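Local coordinates for Thiol:disulfide interchange protein DsbA (Pseudomonas aeruginosa, PDB 4ZL8) that probably introduces disulfide bonds into other proteins of the periplasm by passing on its own redox-active disulfide, at residues N72-M84 against K124-M138. The protein carries 1 engineered substitution. Residues are numbered along the deposited sequence; the frame is centred on the assembly and turned at random.
Engineered in segment 72-84: Ile82 (natural residue Glu).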
loop_
_atom_site.group_PDB
_atom_site.type_symbol
_atom_site.label_atom_id
_atom_site.label_comp_id
_atom_site.label_asym_id
_atom_site.label_seq_id
_atom_site.Cartn_x
_atom_site.Cartn_y
_atom_site.Cartn_z
ATOM N N ASN A 72 -12.374 4.543 -0.160
ATOM C CA ASN A 72 -12.634 3.772 1.047
ATOM C C ASN A 72 -13.155 2.388 0.707
ATOM O O ASN A 72 -12.738 1.395 1.293
ATOM C CB ASN A 72 -13.612 4.503 1.962
ATOM C CG ASN A 72 -12.987 5.700 2.634
ATOM O OD1 ASN A 72 -11.904 6.144 2.271
ATOM N ND2 ASN A 72 -13.687 6.255 3.616
ATOM N N VAL A 73 -14.046 2.312 -0.269
ATOM C CA VAL A 73 -14.602 1.052 -0.734
ATOM C C VAL A 73 -13.492 0.130 -1.288
ATOM O O VAL A 73 -13.369 -1.056 -0.932
ATOM C CB VAL A 73 -15.672 1.339 -1.805
ATOM C CG1 VAL A 73 -16.130 0.078 -2.480
ATOM C CG2 VAL A 73 -16.845 2.084 -1.177
ATOM N N HIS A 74 -12.650 0.696 -2.144
ATOM C CA HIS A 74 -11.574 -0.086 -2.711
ATOM C C HIS A 74 -10.550 -0.453 -1.655
ATOM O O HIS A 74 -9.947 -1.548 -1.716
ATOM C CB HIS A 74 -10.909 0.643 -3.887
ATOM C CG HIS A 74 -11.705 0.597 -5.144
ATOM N ND1 HIS A 74 -11.438 1.418 -6.214
ATOM C CD2 HIS A 74 -12.773 -0.158 -5.500
ATOM C CE1 HIS A 74 -12.287 1.153 -7.190
ATOM N NE2 HIS A 74 -13.115 0.207 -6.780
ATOM N N GLY A 75 -10.327 0.442 -0.694
ATOM C CA GLY A 75 -9.436 0.137 0.407
ATOM C C GLY A 75 -9.979 -0.961 1.302
ATOM O O GLY A 75 -9.226 -1.808 1.803
ATOM N N GLN A 76 -11.287 -0.974 1.499
ATOM C CA GLN A 76 -11.923 -2.002 2.306
ATOM C C GLN A 76 -11.837 -3.368 1.590
ATOM O O GLN A 76 -11.610 -4.401 2.229
ATOM C CB GLN A 76 -13.359 -1.602 2.626
ATOM C CG GLN A 76 -13.994 -2.460 3.712
ATOM C CD GLN A 76 -15.247 -1.867 4.282
ATOM O OE1 GLN A 76 -15.425 -0.648 4.302
ATOM N NE2 GLN A 76 -16.133 -2.724 4.759
ATOM N N MET A 77 -11.938 -3.378 0.265
ATOM C CA MET A 77 -11.708 -4.585 -0.521
ATOM C C MET A 77 -10.270 -5.081 -0.299
ATOM O O MET A 77 -10.048 -6.267 -0.019
ATOM C CB MET A 77 -11.997 -4.325 -2.011
ATOM C CG MET A 77 -11.548 -5.484 -2.906
ATOM S SD MET A 77 -12.061 -5.337 -4.625
ATOM C CE MET A 77 -11.202 -3.827 -5.077
ATOM N N PHE A 78 -9.294 -4.181 -0.392
ATOM C CA PHE A 78 -7.895 -4.552 -0.162
ATOM C C PHE A 78 -7.722 -5.219 1.195
ATOM O O PHE A 78 -7.128 -6.290 1.315
ATOM C CB PHE A 78 -6.993 -3.323 -0.235
ATOM C CG PHE A 78 -5.568 -3.592 0.169
ATOM C CD1 PHE A 78 -4.669 -4.135 -0.727
ATOM C CD2 PHE A 78 -5.135 -3.306 1.440
ATOM C CE1 PHE A 78 -3.367 -4.393 -0.357
ATOM C CE2 PHE A 78 -3.831 -3.559 1.806
ATOM C CZ PHE A 78 -2.949 -4.101 0.892
ATOM N N LEU A 79 -8.235 -4.572 2.238
ATOM C CA LEU A 79 -8.046 -5.087 3.586
ATOM C C LEU A 79 -8.765 -6.414 3.806
ATOM O O LEU A 79 -8.279 -7.274 4.524
ATOM C CB LEU A 79 -8.481 -4.064 4.638
ATOM C CG LEU A 79 -7.635 -2.811 4.675
ATOM C CD1 LEU A 79 -8.284 -1.733 5.540
ATOM C CD2 LEU A 79 -6.234 -3.090 5.161
ATOM N N THR A 80 -9.902 -6.589 3.142
ATOM C CA THR A 80 -10.643 -7.843 3.193
ATOM C C THR A 80 -9.809 -8.962 2.577
ATOM O O THR A 80 -9.693 -10.054 3.141
ATOM C CB THR A 80 -12.007 -7.721 2.491
ATOM O OG1 THR A 80 -12.813 -6.785 3.221
ATOM C CG2 THR A 80 -12.727 -9.042 2.453
ATOM N N LEU A 81 -9.215 -8.682 1.422
ATOM C CA LEU A 81 -8.397 -9.675 0.741
ATOM C C LEU A 81 -7.150 -10.026 1.552
ATOM O O LEU A 81 -6.743 -11.186 1.610
ATOM C CB LEU A 81 -8.016 -9.175 -0.653
ATOM C CG LEU A 81 -9.169 -8.970 -1.624
ATOM C CD1 LEU A 81 -8.707 -8.232 -2.858
ATOM C CD2 LEU A 81 -9.810 -10.281 -1.968
ATOM N N ILE A 82 -6.522 -9.023 2.166
ATOM C CA ILE A 82 -5.423 -9.290 3.098
ATOM C C ILE A 82 -5.852 -10.218 4.238
ATOM O O ILE A 82 -5.184 -11.207 4.536
ATOM C CB ILE A 82 -4.860 -7.975 3.684
ATOM C CG1 ILE A 82 -4.124 -7.180 2.611
ATOM C CG2 ILE A 82 -3.940 -8.260 4.857
ATOM C CD1 ILE A 82 -2.850 -7.807 2.132
ATOM N N SER A 83 -6.992 -9.936 4.858
ATOM C CA SER A 83 -7.482 -10.764 5.954
ATOM C C SER A 83 -7.707 -12.199 5.504
ATOM O O SER A 83 -7.417 -13.163 6.242
ATOM C CB SER A 83 -8.802 -10.184 6.474
ATOM O OG SER A 83 -9.448 -11.050 7.394
ATOM N N MET A 84 -8.217 -12.359 4.294
ATOM C CA MET A 84 -8.469 -13.686 3.739
ATOM C C MET A 84 -7.201 -14.406 3.289
ATOM O O MET A 84 -7.252 -15.594 2.985
ATOM C CB MET A 84 -9.414 -13.598 2.554
ATOM C CG MET A 84 -10.821 -13.245 2.931
ATOM S SD MET A 84 -11.922 -13.139 1.520
ATOM C CE MET A 84 -12.133 -14.868 1.100
ATOM N N LYS A 124 -17.361 -15.933 2.139
ATOM C CA LYS A 124 -16.323 -15.501 3.072
ATOM C C LYS A 124 -15.862 -14.071 2.780
ATOM O O LYS A 124 -15.616 -13.292 3.702
ATOM C CB LYS A 124 -15.128 -16.458 3.052
ATOM C CG LYS A 124 -14.065 -16.144 4.094
ATOM C CD LYS A 124 -14.571 -16.401 5.492
ATOM C CE LYS A 124 -13.502 -16.160 6.549
ATOM N NZ LYS A 124 -14.017 -16.446 7.924
ATOM N N PHE A 125 -15.767 -13.700 1.508
ATOM C CA PHE A 125 -15.433 -12.327 1.185
ATOM C C PHE A 125 -16.470 -11.365 1.779
ATOM O O PHE A 125 -16.108 -10.392 2.430
ATOM C CB PHE A 125 -15.335 -12.101 -0.332
ATOM C CG PHE A 125 -15.044 -10.672 -0.677
ATOM C CD1 PHE A 125 -13.740 -10.199 -0.686
ATOM C CD2 PHE A 125 -16.066 -9.775 -0.909
ATOM C CE1 PHE A 125 -13.469 -8.877 -0.965
ATOM C CE2 PHE A 125 -15.789 -8.438 -1.189
ATOM C CZ PHE A 125 -14.503 -7.997 -1.214
ATOM N N LEU A 126 -17.744 -11.624 1.538
ATOM C CA LEU A 126 -18.788 -10.732 2.023
ATOM C C LEU A 126 -18.814 -10.672 3.554
ATOM O O LEU A 126 -18.929 -9.581 4.114
ATOM C CB LEU A 126 -20.140 -11.142 1.446
ATOM C CG LEU A 126 -20.263 -10.933 -0.074
ATOM C CD1 LEU A 126 -21.534 -11.541 -0.575
ATOM C CD2 LEU A 126 -20.220 -9.455 -0.433
ATOM N N SER A 127 -18.723 -11.812 4.236
ATOM C CA SER A 127 -18.720 -11.838 5.699
ATOM C C SER A 127 -17.518 -11.074 6.248
ATOM O O SER A 127 -17.630 -10.326 7.224
ATOM C CB SER A 127 -18.693 -13.278 6.205
ATOM O OG SER A 127 -18.666 -13.332 7.624
ATOM N N THR A 128 -16.360 -11.262 5.623
ATOM C CA THR A 128 -15.162 -10.563 6.072
ATOM C C THR A 128 -15.276 -9.066 5.792
ATOM O O THR A 128 -14.977 -8.232 6.636
ATOM C CB THR A 128 -13.886 -11.140 5.399
ATOM O OG1 THR A 128 -13.787 -12.534 5.678
ATOM C CG2 THR A 128 -12.637 -10.451 5.922
ATOM N N TYR A 129 -15.747 -8.705 4.602
ATOM C CA TYR A 129 -15.865 -7.306 4.234
ATOM C C TYR A 129 -16.696 -6.533 5.242
ATOM O O TYR A 129 -16.363 -5.403 5.578
ATOM C CB TYR A 129 -16.473 -7.202 2.830
ATOM C CG TYR A 129 -16.557 -5.799 2.245
ATOM C CD1 TYR A 129 -15.541 -5.311 1.443
ATOM C CD2 TYR A 129 -17.658 -4.988 2.470
ATOM C CE1 TYR A 129 -15.613 -4.052 0.885
ATOM C CE2 TYR A 129 -17.743 -3.719 1.915
ATOM C CZ TYR A 129 -16.701 -3.259 1.137
ATOM O OH TYR A 129 -16.768 -1.997 0.587
ATOM N N ASN A 130 -17.768 -7.142 5.722
ATOM C CA ASN A 130 -18.700 -6.495 6.631
ATOM C C ASN A 130 -18.363 -6.712 8.100
ATOM O O ASN A 130 -19.108 -6.292 8.979
ATOM C CB ASN A 130 -20.126 -6.979 6.333
ATOM C CG ASN A 130 -20.623 -6.495 4.985
ATOM O OD1 ASN A 130 -20.462 -5.333 4.644
ATOM N ND2 ASN A 130 -21.208 -7.395 4.207
ATOM N N SER A 131 -17.229 -7.350 8.369
ATOM C CA SER A 131 -16.908 -7.785 9.737
ATOM C C SER A 131 -16.396 -6.664 10.639
ATOM O O SER A 131 -15.860 -5.643 10.188
ATOM C CB SER A 131 -15.854 -8.885 9.726
ATOM O OG SER A 131 -14.576 -8.389 9.332
ATOM N N PHE A 132 -16.572 -6.850 11.940
ATOM C CA PHE A 132 -16.077 -5.863 12.877
ATOM C C PHE A 132 -14.553 -5.757 12.813
ATOM O O PHE A 132 -13.974 -4.687 13.039
ATOM C CB PHE A 132 -16.588 -6.134 14.299
ATOM C CG PHE A 132 -16.105 -7.442 14.911
ATOM C CD1 PHE A 132 -14.827 -7.559 15.429
ATOM C CD2 PHE A 132 -16.948 -8.546 14.979
ATOM C CE1 PHE A 132 -14.392 -8.737 16.001
ATOM C CE2 PHE A 132 -16.507 -9.723 15.557
ATOM C CZ PHE A 132 -15.238 -9.814 16.047
ATOM N N ALA A 133 -13.875 -6.850 12.494
ATOM C CA ALA A 133 -12.430 -6.799 12.449
ATOM C C ALA A 133 -11.962 -5.845 11.359
ATOM O O ALA A 133 -10.998 -5.095 11.523
ATOM C CB ALA A 133 -11.831 -8.206 12.268
ATOM N N ILE A 134 -12.645 -5.884 10.217
ATOM C CA ILE A 134 -12.304 -5.011 9.102
ATOM C C ILE A 134 -12.613 -3.545 9.455
ATOM O O ILE A 134 -11.881 -2.657 9.055
ATOM C CB ILE A 134 -12.956 -5.493 7.794
ATOM C CG1 ILE A 134 -12.207 -6.741 7.277
ATOM C CG2 ILE A 134 -12.968 -4.379 6.748
ATOM C CD1 ILE A 134 -10.779 -6.505 6.815
ATOM N N LYS A 135 -13.638 -3.284 10.251
ATOM C CA LYS A 135 -13.866 -1.920 10.728
ATOM C C LYS A 135 -12.641 -1.398 11.471
ATOM O O LYS A 135 -12.230 -0.242 11.288
ATOM C CB LYS A 135 -15.137 -1.834 11.566
ATOM C CG LYS A 135 -16.374 -1.887 10.686
ATOM C CD LYS A 135 -17.661 -1.795 11.456
ATOM C CE LYS A 135 -18.832 -1.724 10.492
ATOM N NZ LYS A 135 -18.725 -2.708 9.371
ATOM N N GLY A 136 -12.039 -2.248 12.294
ATOM C CA GLY A 136 -10.825 -1.897 13.008
ATOM C C GLY A 136 -9.638 -1.675 12.094
ATOM O O GLY A 136 -8.884 -0.719 12.273
ATOM N N GLN A 137 -9.459 -2.542 11.107
ATOM C CA GLN A 137 -8.370 -2.374 10.166
ATOM C C GLN A 137 -8.514 -1.081 9.368
ATOM O O GLN A 137 -7.521 -0.416 9.081
ATOM C CB GLN A 137 -8.234 -3.589 9.237
ATOM C CG GLN A 137 -7.861 -4.871 9.980
ATOM C CD GLN A 137 -6.513 -4.757 10.641
ATOM O OE1 GLN A 137 -5.549 -4.311 10.024
ATOM N NE2 GLN A 137 -6.440 -5.149 11.906
ATOM N N MET A 138 -9.737 -0.748 8.964
ATOM C CA MET A 138 -9.999 0.487 8.235
ATOM C C MET A 138 -9.586 1.674 9.099
ATOM O O MET A 138 -8.923 2.610 8.637
ATOM C CB MET A 138 -11.486 0.580 7.849
ATOM C CG MET A 138 -11.866 -0.394 6.762
ATOM S SD MET A 138 -11.360 0.157 5.134
ATOM C CE MET A 138 -12.555 1.463 4.847
HETATM O O HOH W 1 -11.058 -13.526 6.363
#
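Gln76 lays its side-chain amide over one face of the Tyr129 ring, the two planes only 20° apart, with Gln76 CG 3.9 Å from the centroid of the Tyr129 ring in a CH-pi contact. The chain reaches this place because CG is anti to the backbone N (chi1 -167°) and the rest runs on extended across the ring. There Gln76 NE2 donates to the backbone carbonyl of the same tyrosine, Tyr129 O, at 2.8 Å. That bond is somewhat bent, 143° at the hydrogen, but it helps to fix the amide rotation and keep the stack in place. It also gives a partner to a carbonyl at the end of helix 122-129. At the root of the glutamine, Met138, bent at chi2 and chi3, sets its SD 3.6 Å from Gln76 CA, and its CE lies near Gln76 OE1, while Ile134 CG2 packs against Gln76 CG.

Thr80 is a knob among Phe125, Thr128, Tyr129 and Ile134. Its methyl CG2 meets Phe125 CD1 at 3.5 Å, and its hydroxyl OG1, turned back along its own helix, donates to Gln76 O at 2.8 Å, which satisfies this polar atom within the apolar interface. Phe125 in turn fits among Met77, Thr80, Leu81 and Met84; Met84 SD lies obliquely beside its ring, 5.4 Å from the centroid, a Met-aromatic contact. Near the outer edge a water links Ser83 OG to Thr128 OG1. Leu115 of helix 108-116 touches Phe125, and Pro108 touches Tyr129.

Ser131 N-caps helix 132-148, its OG accepting from Ile134 N, at the turn between helices 122-129 and 132-148. Segments 124-129 and 132-138 both run steeply across segment 72-84 and pack by knobs into holes, an arrangement belonging to the helical domain inserted into the thioredoxin fold of DsbA proteins.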